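Local coordinates for peptidase M28 (Shewanella amazonensis SB2B, PDB 3IIB), which probably hydrolyses dipeptides or trims residues from the carboxyl end of peptides as a zinc-dependent family M28 peptidase, probably active as a homodimer, at residues A[375-378]-A[379-382]; A[343-346]-A[347-350]; A[357-360]-A[361-364]. All coordinates share one frame; numbering follows the deposited sequence.

Contact 1. Residues A[375-378]-A[379-382]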
loop_
_atom_site.group_PDB
_atom_site.type_symbol
_atom_site.label_atom_id
_atom_site.label_comp_id
_atom_site.label_asym_id
_atom_site.label_seq_id
_atom_site.Cartn_x
_atom_site.Cartn_y
_atom_site.Cartn_z
ATOM N N PRO A 375 7.938 -21.929 -13.283
ATOM C CA PRO A 375 9.116 -22.223 -12.497
ATOM C C PRO A 375 9.282 -23.682 -12.099
ATOM O O PRO A 375 10.340 -24.270 -12.335
ATOM C CB PRO A 375 8.929 -21.346 -11.253
ATOM C CG PRO A 375 8.016 -20.313 -11.633
ATOM C CD PRO A 375 7.220 -20.746 -12.794
ATOM N N ASP A 376 8.251 -24.274 -11.508
ATOM C CA ASP A 376 8.363 -25.647 -11.015
ATOM C C ASP A 376 8.431 -26.745 -12.086
ATOM O O ASP A 376 8.776 -27.890 -11.768
ATOM C CB ASP A 376 7.204 -25.930 -10.084
ATOM C CG ASP A 376 7.254 -25.066 -8.842
ATOM O OD1 ASP A 376 8.314 -25.094 -8.196
ATOM O OD2 ASP A 376 6.260 -24.347 -8.545
ATOM N N VAL A 377 8.072 -26.410 -13.323
ATOM C CA VAL A 377 8.207 -27.355 -14.432
ATOM C C VAL A 377 9.327 -26.979 -15.405
ATOM O O VAL A 377 9.528 -27.640 -16.435
ATOM C CB VAL A 377 6.858 -27.530 -15.197
ATOM C CG1 VAL A 377 5.797 -27.987 -14.228
ATOM C CG2 VAL A 377 6.456 -26.235 -15.920
ATOM N N SER A 378 10.088 -25.941 -15.053
ATOM C CA SER A 378 11.053 -25.359 -15.984
ATOM C C SER A 378 12.257 -26.277 -16.184
ATOM O O SER A 378 13.012 -26.075 -17.131
ATOM C CB SER A 378 11.518 -23.978 -15.514
ATOM O OG SER A 378 12.228 -24.048 -14.282
HETATM N N MSE A 379 12.424 -27.288 -15.306
HETATM C CA MSE A 379 13.553 -28.224 -15.430
HETATM C C MSE A 379 13.187 -29.433 -16.276
HETATM O O MSE A 379 14.016 -30.285 -16.602
HETATM C CB MSE A 379 14.097 -28.625 -14.044
HETATM C CG MSE A 379 13.275 -29.614 -13.288
HETATM SE SE MSE A 379 11.586 -28.920 -12.714
HETATM C CE MSE A 379 12.208 -27.525 -11.552
ATOM N N LEU A 380 11.923 -29.522 -16.659
ATOM C CA LEU A 380 11.431 -30.725 -17.262
ATOM C C LEU A 380 11.742 -30.868 -18.763
ATOM O O LEU A 380 11.999 -31.974 -19.218
ATOM C CB LEU A 380 9.920 -30.923 -16.964
ATOM C CG LEU A 380 9.487 -30.971 -15.488
ATOM C CD1 LEU A 380 7.980 -31.234 -15.428
ATOM C CD2 LEU A 380 10.280 -32.039 -14.702
ATOM N N PRO A 381 11.759 -29.755 -19.525
ATOM C CA PRO A 381 12.174 -29.916 -20.938
ATOM C C PRO A 381 13.543 -30.501 -21.153
ATOM O O PRO A 381 13.716 -31.275 -22.079
ATOM C CB PRO A 381 12.076 -28.500 -21.506
ATOM C CG PRO A 381 10.926 -27.873 -20.689
ATOM C CD PRO A 381 11.192 -28.437 -19.277
ATOM N N ALA A 382 14.513 -30.161 -20.287
ATOM C CA ALA A 382 15.828 -30.723 -20.397
ATOM C C ALA A 382 15.799 -32.237 -20.150
ATOM O O ALA A 382 16.722 -32.927 -20.551
ATOM C CB ALA A 382 16.799 -30.014 -19.399
HETATM O O HOH W 1 14.673 -27.634 -18.779
#
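Met-379, present as selenomethionine, folds its side chain back over the carbonyl groups of the turn that precedes it. Met-379 SE lies 3.1 Å from Asp-376 O, a short approach. The methyl Met-379 CE sits 3.8 Å from Pro-375 O. The chain gets there by bending: CG lies between the backbone N and the carbonyl carbon (chi1 76°), and the chain bends again about the CB-CG and CG-SE bonds. The side chain also touches Lys-311 and Ala-314 of helix 308-316.

Ser-378 points its hydroxyl back along the chain. Ser-378 OG donates to Pro-375 O at 2.7 Å, tilted 22° from the carbonyl plane. Pro-375 O also takes the backbone Ser-378 N, at 3.2 Å, so two donors hold it. An alanine here would remove the hydroxyl and would probably leave Pro-375 O with only the backbone N of these two donors.

Val-377 meets Leu-380, and the end of Leu-380 lies against the side of Val-377. Leu-380 CD1 lies 3.9 Å from Val-377 CB. Both residues also pack on Ala-327 of strand 324-329. Leu-380 N donates to Val-377 O at 3.1 Å, and a water joins Ser-378 O to Ala-382 N.

The residues from Val-377 to Leu-380 form a type I beta turn, entered from a short 3-10 turn. This compact loop flanks the zinc site: the Asp-376 side chain lies beside the zinc ligand His-257 and beside Glu-303, which binds zinc in a structure of this protein but is not a ligand in this model.

Contact 2. Residues A[343-346]-A[347-350]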
loop_
_atom_site.group_PDB
_atom_site.type_symbol
_atom_site.label_atom_id
_atom_site.label_comp_id
_atom_site.label_asym_id
_atom_site.label_seq_id
_atom_site.Cartn_x
_atom_site.Cartn_y
_atom_site.Cartn_z
ATOM N N ARG A 343 6.497 -25.788 -25.772
ATOM C CA ARG A 343 7.788 -26.447 -25.930
ATOM C C ARG A 343 7.475 -27.877 -26.286
ATOM O O ARG A 343 7.363 -28.741 -25.411
ATOM C CB ARG A 343 8.579 -26.336 -24.639
ATOM C CG ARG A 343 10.000 -26.757 -24.770
ATOM C CD ARG A 343 10.919 -25.780 -25.467
ATOM N NE ARG A 343 12.289 -26.273 -25.278
ATOM C CZ ARG A 343 12.990 -26.989 -26.166
ATOM N NH1 ARG A 343 12.500 -27.276 -27.370
ATOM N NH2 ARG A 343 14.217 -27.438 -25.853
ATOM N N VAL A 344 7.225 -28.082 -27.591
ATOM C CA VAL A 344 6.865 -29.379 -28.161
ATOM C C VAL A 344 7.732 -29.667 -29.412
ATOM O O VAL A 344 8.466 -28.799 -29.908
ATOM C CB VAL A 344 5.372 -29.425 -28.528
ATOM C CG1 VAL A 344 4.474 -29.155 -27.275
ATOM C CG2 VAL A 344 5.057 -28.399 -29.680
ATOM N N ALA A 345 7.602 -30.881 -29.951
ATOM C CA ALA A 345 8.209 -31.219 -31.215
ATOM C C ALA A 345 7.866 -30.193 -32.299
ATOM O O ALA A 345 6.746 -29.655 -32.352
ATOM C CB ALA A 345 7.767 -32.645 -31.655
ATOM N N ASP A 346 8.818 -29.964 -33.197
ATOM C CA ASP A 346 8.581 -29.086 -34.313
ATOM C C ASP A 346 7.292 -29.495 -35.057
ATOM O O ASP A 346 6.498 -28.625 -35.445
ATOM C CB ASP A 346 9.769 -29.070 -35.278
ATOM C CG ASP A 346 10.978 -28.301 -34.716
ATOM O OD1 ASP A 346 10.772 -27.409 -33.852
ATOM O OD2 ASP A 346 12.107 -28.609 -35.162
ATOM N N THR A 347 7.083 -30.807 -35.236
ATOM C CA THR A 347 5.934 -31.310 -35.995
ATOM C C THR A 347 4.610 -31.253 -35.201
ATOM O O THR A 347 3.550 -31.466 -35.769
ATOM C CB THR A 347 6.135 -32.753 -36.479
ATOM O OG1 THR A 347 6.367 -33.609 -35.346
ATOM C CG2 THR A 347 7.293 -32.845 -37.480
ATOM N N ALA A 348 4.687 -31.008 -33.896
ATOM C CA ALA A 348 3.520 -30.814 -33.041
ATOM C C ALA A 348 3.077 -29.352 -32.922
ATOM O O ALA A 348 1.985 -29.107 -32.461
ATOM C CB ALA A 348 3.821 -31.332 -31.648
ATOM N N HIS A 349 3.921 -28.382 -33.281
ATOM C CA HIS A 349 3.642 -26.980 -32.953
ATOM C C HIS A 349 2.351 -26.476 -33.594
ATOM O O HIS A 349 1.486 -25.958 -32.902
ATOM C CB HIS A 349 4.795 -26.092 -33.372
ATOM C CG HIS A 349 4.660 -24.662 -32.950
ATOM N ND1 HIS A 349 5.214 -23.629 -33.674
ATOM C CD2 HIS A 349 4.099 -24.092 -31.853
ATOM C CE1 HIS A 349 4.979 -22.486 -33.057
ATOM N NE2 HIS A 349 4.300 -22.739 -31.951
ATOM N N SER A 350 2.225 -26.565 -34.914
ATOM C CA SER A 350 1.012 -26.078 -35.541
ATOM C C SER A 350 -0.208 -26.887 -35.044
ATOM O O SER A 350 -1.239 -26.308 -34.782
ATOM C CB SER A 350 1.143 -26.082 -37.048
ATOM O OG SER A 350 2.154 -25.175 -37.444
HETATM O O HOH W 2 4.049 -28.083 -36.742
#
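Val-344 turns its side chain toward Ala-348, and the contact is methyl on methyl. Val-344 CG2 lies 3.7 Å from Ala-348 CB. The same methyl, Val-344 CG2, sits over the backbone of the next residue, 3.8 Å from His-349 N. CG2 reaches both because it stands between the backbone N and the carbonyl carbon (chi1 of CG1 -59°), while CG1 lies anti to the carbonyl carbon. Ala-345 comes at Ala-348 from another direction, with the two CB atoms 4.2 Å apart. Ala-348 CB thus meets two apolar neighbours, roughly at right angles to each other, and Val-435 and Leu-437 touch it from outside the segments.

These residues form the passage from strand 337-343 into helix 346-355. That helix leads on to strand 365-366, which runs parallel to strand 337-343, so the unit is a beta-alpha-beta crossover. Ala-348 N donates to Ala-345 O at 2.9 Å, from well above the carbonyl plane. The next bond, from His-349 N to Asp-346 O, is weak. A water bridges the next step, between residues four apart: it donates to Asp-346 O and accepts from Ser-350 N.

Thr-347 turns its hydroxyl back toward the preceding loop, with OG1 4.1 Å from Ala-345 CB. His-349 behaves differently. His-349 CB lies 3.7 Å from Asp-346 O, but CG is anti to the backbone N (chi1 -174°), which carries the imidazole away from the first turn. There NE2 hydrogen-bonds to Gly-367 O, just beyond strand 365-366, and the side chain touches Asn-369.

Contact 3. Residues A[357-360]-A[361-364]; sequences KVAE and PLGV
Ala-359 and Val-364 meet side chain to side chain where the chain reverses, with their CB atoms 3.6 Å apart. Val-364 holds CG1 anti to its backbone N (chi1 -179°). This sets Val-364 CG2 beside that N, 3.9 Å from Ala-359 CB. Leu-362 lays its CB 3.3 Å from Ala-359 O, and its side chain packs on Val-422 and Gln-425 of helix 413-432.

Glu-360 keeps CG anti to its carbonyl carbon (chi1 -77°), and the chain runs extended beyond it. Glu-360 CG passes 3.5 Å from Val-364 O, and the CA-H of Glu-360 points at the same oxygen. Pro-361 sets its ring against the previous turn, with CD 3.3 Å from Val-358 O.

Ala-359 O accepts from Leu-362 N at 2.9 Å and from Val-364 N at 3.2 Å, on opposite faces of its plane. Glu-360 O takes Gly-363 N. Gly-363 has a positive phi (98°), at which a CB would press on the preceding carbonyl oxygen. The paired bonds from Val-364 and Gly-363, with the apolar touch between Ala-359 and Val-364, make a Schellman motif. It ends the 3-10 turns and leads into strand 365-366.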
loop_
_atom_site.group_PDB
_atom_site.type_symbol
_atom_site.label_atom_id
_atom_site.label_comp_id
_atom_site.label_asym_id
_atom_site.label_seq_id
_atom_site.Cartn_x
_atom_site.Cartn_y
_atom_site.Cartn_z
ATOM N N LYS A 357 -7.030 -23.272 -30.373
ATOM C CA LYS A 357 -7.772 -22.137 -30.912
ATOM C C LYS A 357 -9.143 -22.072 -30.259
ATOM O O LYS A 357 -9.804 -21.062 -30.345
ATOM C CB LYS A 357 -7.826 -22.172 -32.431
ATOM C CG LYS A 357 -6.531 -21.594 -33.021
ATOM C CD LYS A 357 -6.469 -21.676 -34.540
ATOM C CE LYS A 357 -5.151 -21.114 -35.072
ATOM N NZ LYS A 357 -4.600 -20.009 -34.238
ATOM N N VAL A 358 -9.530 -23.140 -29.557
ATOM C CA VAL A 358 -10.734 -23.116 -28.759
ATOM C C VAL A 358 -10.734 -21.973 -27.707
ATOM O O VAL A 358 -11.813 -21.507 -27.306
ATOM C CB VAL A 358 -11.010 -24.485 -28.101
ATOM C CG1 VAL A 358 -9.964 -24.856 -27.036
ATOM C CG2 VAL A 358 -12.387 -24.495 -27.514
ATOM N N ALA A 359 -9.542 -21.538 -27.277
ATOM C CA ALA A 359 -9.388 -20.470 -26.278
ATOM C C ALA A 359 -9.331 -19.064 -26.881
ATOM O O ALA A 359 -9.330 -18.087 -26.139
ATOM C CB ALA A 359 -8.129 -20.710 -25.384
ATOM N N GLU A 360 -9.273 -18.951 -28.205
ATOM C CA GLU A 360 -9.288 -17.635 -28.850
ATOM C C GLU A 360 -10.413 -16.741 -28.346
ATOM O O GLU A 360 -10.154 -15.593 -28.016
ATOM C CB GLU A 360 -9.297 -17.764 -30.398
ATOM C CG GLU A 360 -7.924 -18.118 -30.959
ATOM C CD GLU A 360 -7.840 -17.980 -32.486
ATOM O OE1 GLU A 360 -8.881 -18.113 -33.142
ATOM O OE2 GLU A 360 -6.727 -17.734 -33.010
ATOM N N PRO A 361 -11.650 -17.249 -28.277
ATOM C CA PRO A 361 -12.738 -16.419 -27.736
ATOM C C PRO A 361 -12.592 -15.948 -26.291
ATOM O O PRO A 361 -13.304 -15.026 -25.884
ATOM C CB PRO A 361 -13.967 -17.310 -27.888
ATOM C CG PRO A 361 -13.611 -18.240 -28.999
ATOM C CD PRO A 361 -12.176 -18.530 -28.778
ATOM N N LEU A 362 -11.658 -16.541 -25.545
ATOM C CA LEU A 362 -11.361 -16.132 -24.173
ATOM C C LEU A 362 -10.220 -15.138 -24.160
ATOM O O LEU A 362 -9.791 -14.677 -23.094
ATOM C CB LEU A 362 -10.995 -17.340 -23.346
ATOM C CG LEU A 362 -12.039 -18.439 -23.221
ATOM C CD1 LEU A 362 -11.446 -19.742 -22.598
ATOM C CD2 LEU A 362 -13.227 -17.911 -22.389
ATOM N N GLY A 363 -9.719 -14.829 -25.355
ATOM C CA GLY A 363 -8.656 -13.855 -25.534
ATOM C C GLY A 363 -7.259 -14.444 -25.664
ATOM O O GLY A 363 -6.281 -13.724 -25.504
ATOM N N VAL A 364 -7.151 -15.740 -25.948
ATOM C CA VAL A 364 -5.860 -16.431 -25.961
ATOM C C VAL A 364 -5.336 -16.641 -27.378
ATOM O O VAL A 364 -5.977 -17.343 -28.191
ATOM C CB VAL A 364 -5.934 -17.806 -25.215
ATOM C CG1 VAL A 364 -4.530 -18.499 -25.228
ATOM C CG2 VAL A 364 -6.452 -17.606 -23.803
#

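How the contacts relate
Along the chain the order is contact 2, contact 3, contact 1. All three lie in the connections of one small mixed sheet, with strand 337-343 between strands 365-366 and 387-392. Contact 2 opens helix 346-355 after the first strand. Contact 3 ends the return to strand 365-366, so these two bracket the crossover; their centres are about 19 Å apart and their nearest atoms about 7 Å. Contact 1 lies in the loop before strand 387-392. Its centre is about 17 Å from that of contact 2, which it touches through Pro-381 CB and Arg-343 CG, 4.2 Å apart. Contact 3 is about 25 Å from contact 1, centre to centre. Contact 1 alone borders the zinc site.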